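PDB 4RXU: periplasmic sugar-binding protein from Chloroflexus aurantiacus, which binds beta-D-glucopyranose and probably hands sugars to an ABC-type carbohydrate transporter as its solute-binding component. Local coordinates for residues K40-W45 / Y117-R122; I46-R51 / K298-L303; T50-A55 / Q305-A310. All coordinates share one frame; numbering follows the deposited sequence. Where two conformers were deposited one is given.

How the contacts relate
All three contacts use helix 44-59. Contact 1, at its N-terminal end, joins it to the loop after strand 113-117. Contacts 2 and 3 join it to helix 300-315, first near that helix's start and then further along. Their centres are about 8 Å apart. Contacts 1 and 2 lie about 11 Å apart, centre to centre, and both touch the glucose. Y117 of contact 1 ties them together: its OH lies 2.7 Å from D48 OD2 of contact 2, a probable hydrogen bond. Y117 CZ also packs 3.6 Å from F52 CE2 of contact 3. Contact 3 is set back from the sugar, with the F52 side chain about 12 Å from it.

Contact 1: residues K40-W45 / Y117-R122; sequences KDEPRW and YDRLIR. With BGC (beta-D-glucopyranose), chain C.
E42 and R119 form one of two salt bridges that join the segments beside the bound glucose. R119 NH2 donates to E42 OE1 at 2.8 Å, on the syn lone pair of that oxygen. W45 NE1 gives E42 OE1 a fairly straight bond of 3.0 Å in the indole plane. Glucose O6 donates to E42 OE1 at 2.6 Å. Three bonds thus fix this oxygen, while water 1 bridges E42 OE2 and R119 NH1.

In the second salt bridge R44 meets D118 end-on: NH1 and NH2 both lie 2.9 Å from OD1, above one face of the carboxylate. NH2 also donates to glucose O3, and D118 OD2 accepts from glucose O2 at 2.7 Å. The R44 chain bends at chi2 (58°), which turns the guanidinium toward both partners. A leucine here would probably leave D118 OD1 without these two donors and glucose O3 without one of its N-H donors.

R119 runs extended from CG to NE and turns the edge of its guanidinium to the sugar. NE donates to O1 and NH2 to the ring oxygen O5, both in nearly straight bonds.

The indole of W45 packs on both arginines. W45 CZ2 lies 3.3 Å above the R119 guanidinium plane, and the two planes are 80° apart. W45 CZ3 sits 3.7 Å above the centre of the R44 guanidinium, and R44 CG lies over the indole's face. R119 NH2 and the D118 carboxylate both lie at the edge of the indole.

R44 NE makes a salt bridge with D48, and R119 NH1 bonds to P94 O. The contact joins the N-terminal end of helix 44-59 to the loop after strand 113-117. L303 of helix 300-315 and F133 of strand 129-133 pack against R44 and D118.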
# COMPACT_ATOMS: atom_id res chain seq x y z
N LYS A 40 12.60 -7.31 -0.90
CA LYS A 40 13.13 -6.69 0.33
C LYS A 40 13.45 -5.20 0.15
O LYS A 40 13.85 -4.53 1.09
CB LYS A 40 14.39 -7.42 0.82
CG LYS A 40 14.12 -8.73 1.54
CD LYS A 40 15.09 -8.94 2.71
CE LYS A 40 16.23 -9.89 2.39
NZ LYS A 40 16.44 -10.84 3.53
N ASP A 41 13.28 -4.69 -1.07
CA ASP A 41 13.71 -3.32 -1.41
C ASP A 41 12.60 -2.30 -1.26
O ASP A 41 12.77 -1.12 -1.58
CB ASP A 41 14.30 -3.27 -2.82
CG ASP A 41 15.54 -4.13 -2.95
OD1 ASP A 41 16.44 -4.05 -2.09
OD2 ASP A 41 15.62 -4.89 -3.93
N GLU A 42 11.46 -2.79 -0.82
CA GLU A 42 10.36 -1.95 -0.36
C GLU A 42 10.21 -2.23 1.12
O GLU A 42 10.00 -3.38 1.49
CB GLU A 42 9.05 -2.26 -1.10
CG GLU A 42 9.08 -1.94 -2.60
CD GLU A 42 7.89 -2.50 -3.36
OE1 GLU A 42 6.82 -2.80 -2.76
OE2 GLU A 42 8.04 -2.62 -4.60
N PRO A 43 10.31 -1.19 1.96
CA PRO A 43 10.36 -1.47 3.41
C PRO A 43 9.15 -2.25 3.97
O PRO A 43 9.28 -2.99 4.92
CB PRO A 43 10.39 -0.08 4.03
CG PRO A 43 11.06 0.76 3.02
CD PRO A 43 10.73 0.19 1.66
N ARG A 44 7.99 -2.07 3.34
CA ARG A 44 6.75 -2.68 3.80
C ARG A 44 6.95 -4.16 4.08
O ARG A 44 6.52 -4.64 5.13
CB ARG A 44 5.63 -2.49 2.77
CG ARG A 44 4.39 -3.35 3.00
CD ARG A 44 3.71 -3.18 4.35
NE ARG A 44 2.86 -4.34 4.58
CZ ARG A 44 1.65 -4.55 4.08
NH1 ARG A 44 1.05 -5.72 4.30
NH2 ARG A 44 1.00 -3.62 3.40
N TRP A 45 7.62 -4.86 3.16
CA TRP A 45 7.66 -6.33 3.26
C TRP A 45 8.57 -6.84 4.37
O TRP A 45 8.43 -7.98 4.79
CB TRP A 45 7.96 -7.02 1.91
CG TRP A 45 7.10 -6.37 0.88
CD1 TRP A 45 7.52 -5.55 -0.10
CD2 TRP A 45 5.67 -6.30 0.88
NE1 TRP A 45 6.43 -5.00 -0.76
CE2 TRP A 45 5.29 -5.46 -0.16
CE3 TRP A 45 4.67 -6.90 1.66
CZ2 TRP A 45 3.96 -5.16 -0.44
CZ3 TRP A 45 3.36 -6.61 1.37
CH2 TRP A 45 3.01 -5.76 0.34
N TYR A 117 -2.03 -12.20 -0.91
CA TYR A 117 -1.70 -11.56 0.34
C TYR A 117 -1.31 -10.11 0.09
O TYR A 117 -0.36 -9.84 -0.63
CB TYR A 117 -0.54 -12.29 1.00
CG TYR A 117 -0.13 -11.70 2.34
CD1 TYR A 117 -0.86 -11.94 3.48
CD2 TYR A 117 0.97 -10.89 2.43
CE1 TYR A 117 -0.50 -11.38 4.69
CE2 TYR A 117 1.37 -10.35 3.64
CZ TYR A 117 0.61 -10.58 4.76
OH TYR A 117 1.00 -10.01 5.94
N ASP A 118 -2.09 -9.22 0.69
CA ASP A 118 -1.95 -7.76 0.61
C ASP A 118 -2.30 -7.22 -0.77
O ASP A 118 -3.12 -6.32 -0.87
CB ASP A 118 -0.58 -7.24 1.02
CG ASP A 118 -0.60 -5.76 1.20
OD1 ASP A 118 -1.01 -5.32 2.30
OD2 ASP A 118 -0.29 -5.02 0.22
N ARG A 119 -1.64 -7.73 -1.80
CA ARG A 119 -1.87 -7.35 -3.19
C ARG A 119 -2.57 -8.49 -3.88
O ARG A 119 -2.36 -9.66 -3.54
CB ARG A 119 -0.55 -7.11 -3.92
CG ARG A 119 0.26 -5.98 -3.37
CD ARG A 119 1.60 -5.93 -4.07
NE ARG A 119 2.38 -4.79 -3.66
CZ ARG A 119 3.63 -4.57 -4.01
NH1 ARG A 119 4.28 -5.46 -4.75
NH2 ARG A 119 4.24 -3.48 -3.61
N LEU A 120 -3.39 -8.12 -4.86
CA LEU A 120 -4.22 -9.07 -5.56
C LEU A 120 -3.58 -9.59 -6.86
O LEU A 120 -3.15 -8.82 -7.71
CB LEU A 120 -5.56 -8.38 -5.89
CG LEU A 120 -6.68 -9.24 -6.48
CD1 LEU A 120 -7.01 -10.43 -5.59
CD2 LEU A 120 -7.89 -8.35 -6.74
N ILE A 121 -3.52 -10.91 -6.99
CA ILE A 121 -3.20 -11.54 -8.27
C ILE A 121 -4.39 -11.39 -9.19
O ILE A 121 -5.52 -11.67 -8.81
CB ILE A 121 -2.88 -13.04 -8.09
CG1 ILE A 121 -1.59 -13.16 -7.28
CG2 ILE A 121 -2.73 -13.71 -9.45
CD1 ILE A 121 -1.15 -14.57 -6.96
N ARG A 122 -4.12 -10.95 -10.42
CA ARG A 122 -5.15 -10.61 -11.39
C ARG A 122 -5.24 -11.54 -12.57
O ARG A 122 -4.31 -12.27 -12.87
CB ARG A 122 -4.94 -9.18 -11.88
CG ARG A 122 -5.17 -8.16 -10.77
CD ARG A 122 -5.04 -6.75 -11.32
NE ARG A 122 -6.25 -6.33 -12.04
CZ ARG A 122 -6.38 -6.17 -13.34
NH1 ARG A 122 -5.38 -6.39 -14.18
NH2 ARG A 122 -7.57 -5.78 -13.80
C2 BGC C . 1.29 -2.09 0.12
C3 BGC C . 1.78 -0.85 0.85
C4 BGC C . 3.23 -0.60 0.48
C5 BGC C . 3.43 -0.58 -1.03
C6 BGC C . 4.88 -0.49 -1.45
C1 BGC C . 1.47 -1.76 -1.35
O1 BGC C . 0.86 -2.69 -2.19
O2 BGC C . -0.08 -2.33 0.46
O3 BGC C . 1.63 -1.07 2.24
O4 BGC C . 3.60 0.71 0.96
O5 BGC C . 2.87 -1.74 -1.62
O6 BGC C . 5.69 -1.47 -0.79
O HOH W 1 6.96 -5.24 -5.34

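Contact 2: residues I46-R51 / K298-L303; sequences IQDETR and KDVRTL. With BGC (beta-D-glucopyranose), chain C.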
# COMPACT_ATOMS: atom_id res chain seq x y z
N ILE A 46 9.47 -5.99 4.84
CA ILE A 46 10.24 -6.29 6.03
C ILE A 46 9.32 -6.36 7.26
O ILE A 46 9.52 -7.21 8.13
CB ILE A 46 11.37 -5.25 6.22
CG1 ILE A 46 12.21 -5.10 4.94
CG2 ILE A 46 12.26 -5.65 7.38
CD1 ILE A 46 12.87 -6.36 4.44
N GLN A 47 8.31 -5.49 7.31
CA GLN A 47 7.32 -5.56 8.39
C GLN A 47 6.62 -6.92 8.36
O GLN A 47 6.55 -7.64 9.36
CB GLN A 47 6.30 -4.45 8.32
CG GLN A 47 6.82 -3.03 8.47
CD GLN A 47 5.70 -2.09 8.89
OE1 GLN A 47 4.99 -2.36 9.88
NE2 GLN A 47 5.52 -1.01 8.15
N ASP A 48 6.10 -7.29 7.19
CA ASP A 48 5.41 -8.59 7.11
C ASP A 48 6.33 -9.76 7.42
O ASP A 48 5.92 -10.67 8.12
CB ASP A 48 4.75 -8.80 5.75
CG ASP A 48 3.80 -7.69 5.41
OD1 ASP A 48 4.30 -6.57 5.19
OD2 ASP A 48 2.56 -7.92 5.40
N GLU A 49 7.56 -9.73 6.92
CA GLU A 49 8.54 -10.78 7.25
C GLU A 49 8.70 -10.92 8.77
O GLU A 49 8.60 -12.01 9.31
CB GLU A 49 9.92 -10.49 6.61
CG GLU A 49 10.94 -11.59 6.86
CD GLU A 49 12.31 -11.20 6.39
OE1 GLU A 49 12.63 -9.99 6.42
OE2 GLU A 49 13.08 -12.09 6.00
N THR A 50 8.91 -9.80 9.43
CA THR A 50 9.08 -9.75 10.88
C THR A 50 7.87 -10.27 11.61
O THR A 50 7.97 -11.12 12.50
CB THR A 50 9.39 -8.32 11.35
OG1 THR A 50 10.69 -7.95 10.86
CG2 THR A 50 9.31 -8.23 12.92
N ARG A 51 6.70 -9.79 11.19
CA ARG A 51 5.47 -10.17 11.85
C ARG A 51 5.11 -11.64 11.59
O ARG A 51 4.58 -12.31 12.50
CB ARG A 51 4.33 -9.25 11.43
CG ARG A 51 4.57 -7.78 11.74
CD ARG A 51 4.65 -7.50 13.21
NE ARG A 51 4.84 -6.07 13.47
CZ ARG A 51 4.79 -5.54 14.68
NH1 ARG A 51 4.55 -6.30 15.73
NH2 ARG A 51 5.00 -4.24 14.82
N LYS A 298 -1.78 0.42 9.01
CA LYS A 298 -2.32 -0.87 8.58
C LYS A 298 -1.68 -1.94 9.46
O LYS A 298 -0.48 -2.17 9.38
CB LYS A 298 -2.01 -1.10 7.09
CG LYS A 298 -2.30 0.11 6.21
CD LYS A 298 -2.45 -0.17 4.73
CE LYS A 298 -1.25 -0.87 4.16
NZ LYS A 298 -1.35 -0.89 2.67
N ASP A 299 -2.46 -2.52 10.37
CA ASP A 299 -1.90 -3.38 11.39
C ASP A 299 -1.51 -4.71 10.78
O ASP A 299 -2.32 -5.61 10.62
CB ASP A 299 -2.89 -3.54 12.55
CG ASP A 299 -2.28 -4.15 13.78
OD1 ASP A 299 -1.24 -4.86 13.66
OD2 ASP A 299 -2.83 -3.92 14.88
N VAL A 300 -0.23 -4.80 10.42
CA VAL A 300 0.34 -6.00 9.82
C VAL A 300 0.21 -7.22 10.71
O VAL A 300 0.17 -8.34 10.23
CB VAL A 300 1.81 -5.74 9.37
CG1 VAL A 300 2.44 -7.01 8.82
CG2 VAL A 300 1.87 -4.65 8.30
N ARG A 301 0.14 -7.03 12.02
CA ARG A 301 -0.12 -8.19 12.89
C ARG A 301 -1.45 -8.87 12.55
O ARG A 301 -1.56 -10.10 12.56
CB ARG A 301 -0.14 -7.78 14.38
CG ARG A 301 1.12 -7.08 14.83
CD ARG A 301 0.98 -6.55 16.24
NE ARG A 301 -0.05 -5.54 16.32
CZ ARG A 301 -0.39 -4.89 17.43
NH1 ARG A 301 0.23 -5.17 18.58
NH2 ARG A 301 -1.36 -3.99 17.38
N THR A 302 -2.46 -8.06 12.24
CA THR A 302 -3.76 -8.61 11.89
C THR A 302 -3.71 -9.30 10.52
O THR A 302 -4.29 -10.37 10.35
CB THR A 302 -4.84 -7.52 11.86
OG1 THR A 302 -4.83 -6.84 13.13
CG2 THR A 302 -6.24 -8.10 11.60
N LEU A 303 -3.03 -8.69 9.57
CA LEU A 303 -2.96 -9.24 8.22
C LEU A 303 -2.27 -10.61 8.28
O LEU A 303 -2.75 -11.60 7.70
CB LEU A 303 -2.20 -8.28 7.30
CG LEU A 303 -2.51 -8.48 5.81
CD1 LEU A 303 -3.86 -7.90 5.44
CD2 LEU A 303 -1.43 -7.87 4.93
C2 BGC C . 1.29 -2.09 0.12
C3 BGC C . 1.78 -0.85 0.85
C4 BGC C . 3.23 -0.60 0.48
C5 BGC C . 3.43 -0.58 -1.03
C6 BGC C . 4.88 -0.49 -1.45
C1 BGC C . 1.47 -1.76 -1.35
O1 BGC C . 0.86 -2.69 -2.19
O2 BGC C . -0.08 -2.33 0.46
O3 BGC C . 1.63 -1.07 2.24
O4 BGC C . 3.60 0.71 0.96
O5 BGC C . 2.87 -1.74 -1.62
O6 BGC C . 5.69 -1.47 -0.79
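R51 and R301 meet through one guanidinium face. R301 CG lies over a face of the R51 group, and R51 NH1 comes to 3.6 Å from R301 CD. The two guanidinium planes are 58° apart. The edge of the R301 group belongs to D299: NE bonds to OD1 at 3.0 Å and NH2 to OD2 at 2.9 Å, side-on, with both oxygens near the guanidinium plane. D299 is also the N-cap of helix 300-315, where OD1 accepts a weak bond from R301 N. The aspartate therefore both starts the helix and orients the arginine. Its charge probably eases the closeness of the two arginines. R51 is also held by Y357, through a cation-pi contact and a bond from NH2 to the Y357 carbonyl.

V300 is the apolar centre. Its CG1, anti to the backbone N (chi1 176°), points between D48 and R51 and lies 3.7 Å from R51 CG. V300 CG1 comes to 3.5 Å from D48 OD2, and L303 CD2 approaches the same oxygen at 4.0 Å. This is packing, since D48 spends its oxygens on R44 and Y117. Q47 only brushes V300 CG2, its amide being bonded to Y357, E280 and D278.

K298, just before the cap, points into the sugar pocket. Its NZ is bonded to Q277 OE1. K298 NZ also donates to glucose O2 at 2.9 Å and to glucose O3 at 3.0 Å.

Contact 3: residues T50-A55 / Q305-A310; sequences TRFREA and QDAIKA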
# COMPACT_ATOMS: atom_id res chain seq x y z
N THR A 50 8.91 -9.80 9.43
CA THR A 50 9.08 -9.75 10.88
C THR A 50 7.87 -10.27 11.61
O THR A 50 7.97 -11.12 12.50
CB THR A 50 9.39 -8.32 11.35
OG1 THR A 50 10.69 -7.95 10.86
CG2 THR A 50 9.31 -8.23 12.92
N ARG A 51 6.70 -9.79 11.19
CA ARG A 51 5.47 -10.17 11.85
C ARG A 51 5.11 -11.64 11.59
O ARG A 51 4.58 -12.31 12.50
CB ARG A 51 4.33 -9.25 11.43
CG ARG A 51 4.57 -7.78 11.74
CD ARG A 51 4.65 -7.50 13.21
NE ARG A 51 4.84 -6.07 13.47
CZ ARG A 51 4.79 -5.54 14.68
NH1 ARG A 51 4.55 -6.30 15.73
NH2 ARG A 51 5.00 -4.24 14.82
N PHE A 52 5.40 -12.14 10.37
CA PHE A 52 5.20 -13.55 10.10
C PHE A 52 6.05 -14.39 11.03
O PHE A 52 5.56 -15.33 11.67
CB PHE A 52 5.50 -13.93 8.64
CG PHE A 52 4.29 -13.84 7.73
CD1 PHE A 52 3.16 -14.60 7.97
CD2 PHE A 52 4.30 -12.99 6.64
CE1 PHE A 52 2.07 -14.52 7.14
CE2 PHE A 52 3.21 -12.92 5.79
CZ PHE A 52 2.10 -13.68 6.04
N ARG A 53 7.34 -14.06 11.08
CA ARG A 53 8.28 -14.82 11.92
C ARG A 53 7.86 -14.81 13.38
O ARG A 53 7.86 -15.85 14.03
CB ARG A 53 9.69 -14.28 11.77
CG ARG A 53 10.30 -14.72 10.45
CD ARG A 53 11.78 -14.39 10.34
NE ARG A 53 12.21 -14.26 8.94
CZ ARG A 53 12.27 -15.25 8.04
NH1 ARG A 53 11.92 -16.49 8.35
NH2 ARG A 53 12.66 -14.99 6.79
N GLU A 54 7.45 -13.65 13.88
CA GLU A 54 6.95 -13.58 15.26
C GLU A 54 5.72 -14.47 15.49
O GLU A 54 5.63 -15.19 16.47
CB GLU A 54 6.67 -12.14 15.67
CG GLU A 54 7.97 -11.33 15.79
CD GLU A 54 7.77 -9.83 15.89
OE1 GLU A 54 6.64 -9.34 15.70
OE2 GLU A 54 8.78 -9.12 16.14
N ALA A 55 4.77 -14.42 14.56
CA ALA A 55 3.52 -15.18 14.72
C ALA A 55 3.77 -16.67 14.59
O ALA A 55 3.20 -17.47 15.33
CB ALA A 55 2.47 -14.73 13.70
N GLN A 305 -1.92 -12.63 10.90
CA GLN A 305 -2.73 -13.64 11.60
C GLN A 305 -3.89 -14.11 10.74
O GLN A 305 -4.22 -15.28 10.74
CB GLN A 305 -3.23 -13.14 12.96
CG GLN A 305 -3.43 -14.28 13.97
CD GLN A 305 -2.11 -14.95 14.36
OE1 GLN A 305 -1.09 -14.30 14.58
NE2 GLN A 305 -2.14 -16.27 14.44
N ASP A 306 -4.51 -13.18 9.99
CA ASP A 306 -5.61 -13.54 9.08
C ASP A 306 -5.14 -14.56 8.06
O ASP A 306 -5.83 -15.54 7.78
CB ASP A 306 -6.19 -12.31 8.40
CG ASP A 306 -7.15 -11.56 9.27
OD1 ASP A 306 -7.53 -12.05 10.37
OD2 ASP A 306 -7.55 -10.46 8.83
N ALA A 307 -3.94 -14.37 7.56
CA ALA A 307 -3.35 -15.31 6.58
C ALA A 307 -3.01 -16.66 7.21
O ALA A 307 -3.23 -17.72 6.60
CB ALA A 307 -2.11 -14.71 5.94
N ILE A 308 -2.43 -16.62 8.39
CA ILE A 308 -2.07 -17.87 9.07
C ILE A 308 -3.36 -18.63 9.39
O ILE A 308 -3.46 -19.84 9.16
CB ILE A 308 -1.23 -17.61 10.34
CG1 ILE A 308 0.15 -17.05 9.96
CG2 ILE A 308 -1.08 -18.91 11.15
CD1 ILE A 308 0.92 -16.46 11.13
N LYS A 309 -4.34 -17.94 9.95
CA LYS A 309 -5.61 -18.58 10.30
C LYS A 309 -6.27 -19.23 9.07
O LYS A 309 -6.76 -20.37 9.11
CB LYS A 309 -6.54 -17.58 10.99
CG LYS A 309 -6.11 -17.19 12.40
CD LYS A 309 -7.14 -16.33 13.14
CE LYS A 309 -6.97 -14.83 12.94
NZ LYS A 309 -7.95 -14.09 13.80
N ALA A 310 -6.25 -18.54 7.94
CA ALA A 310 -6.87 -19.07 6.73
C ALA A 310 -6.11 -20.29 6.26
O ALA A 310 -6.72 -21.29 5.90
CB ALA A 310 -6.94 -18.02 5.65
O HOH W 2 0.69 -16.85 16.29
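A55 and Q305 are joined through water 2, which donates to A55 O at 2.8 Å. The same water accepts a weak bond from Q305 NE2 at 3.4 Å. The amide oxygen of Q305 turns to the methyl group instead: OE1 lies 3.7 Å from A55 CB. Q305 starts away from the other helix. Its bend at chi2 (66°) brings the amide back over A55, so the water and the methyl are met by different ends of one flat group.

Below this polar rim the packing is apolar. I308 CD1 presses on A55 CB at 3.5 Å, tighter than usual for two carbons. With chi2 at 166°, the I308 chain is extended and its end methyl is carried right up to the alanine. This close approach is consistent with the small size of the A55 side chain.

F52 lies deeper and presents its ring edge rather than a face. CE1 meets I308 CG1 at 4.2 Å and CZ meets A307 CB at 4.3 Å, both near the ring plane. V304, one turn before I308 on the same helix, touches both F52 and A55. I65 of strand 61-67 also packs against F52.

The local helix axes come within 10.7 Å of each other and cross at -50°. Helix 44-59 links the parallel strands 29-37 and 61-67, a beta-alpha-beta crossover, and helix 300-315 follows strand 295-298 of the same sheet. Such helices packed side by side against a largely parallel sheet are characteristic of a lobe of the type I periplasmic binding protein fold.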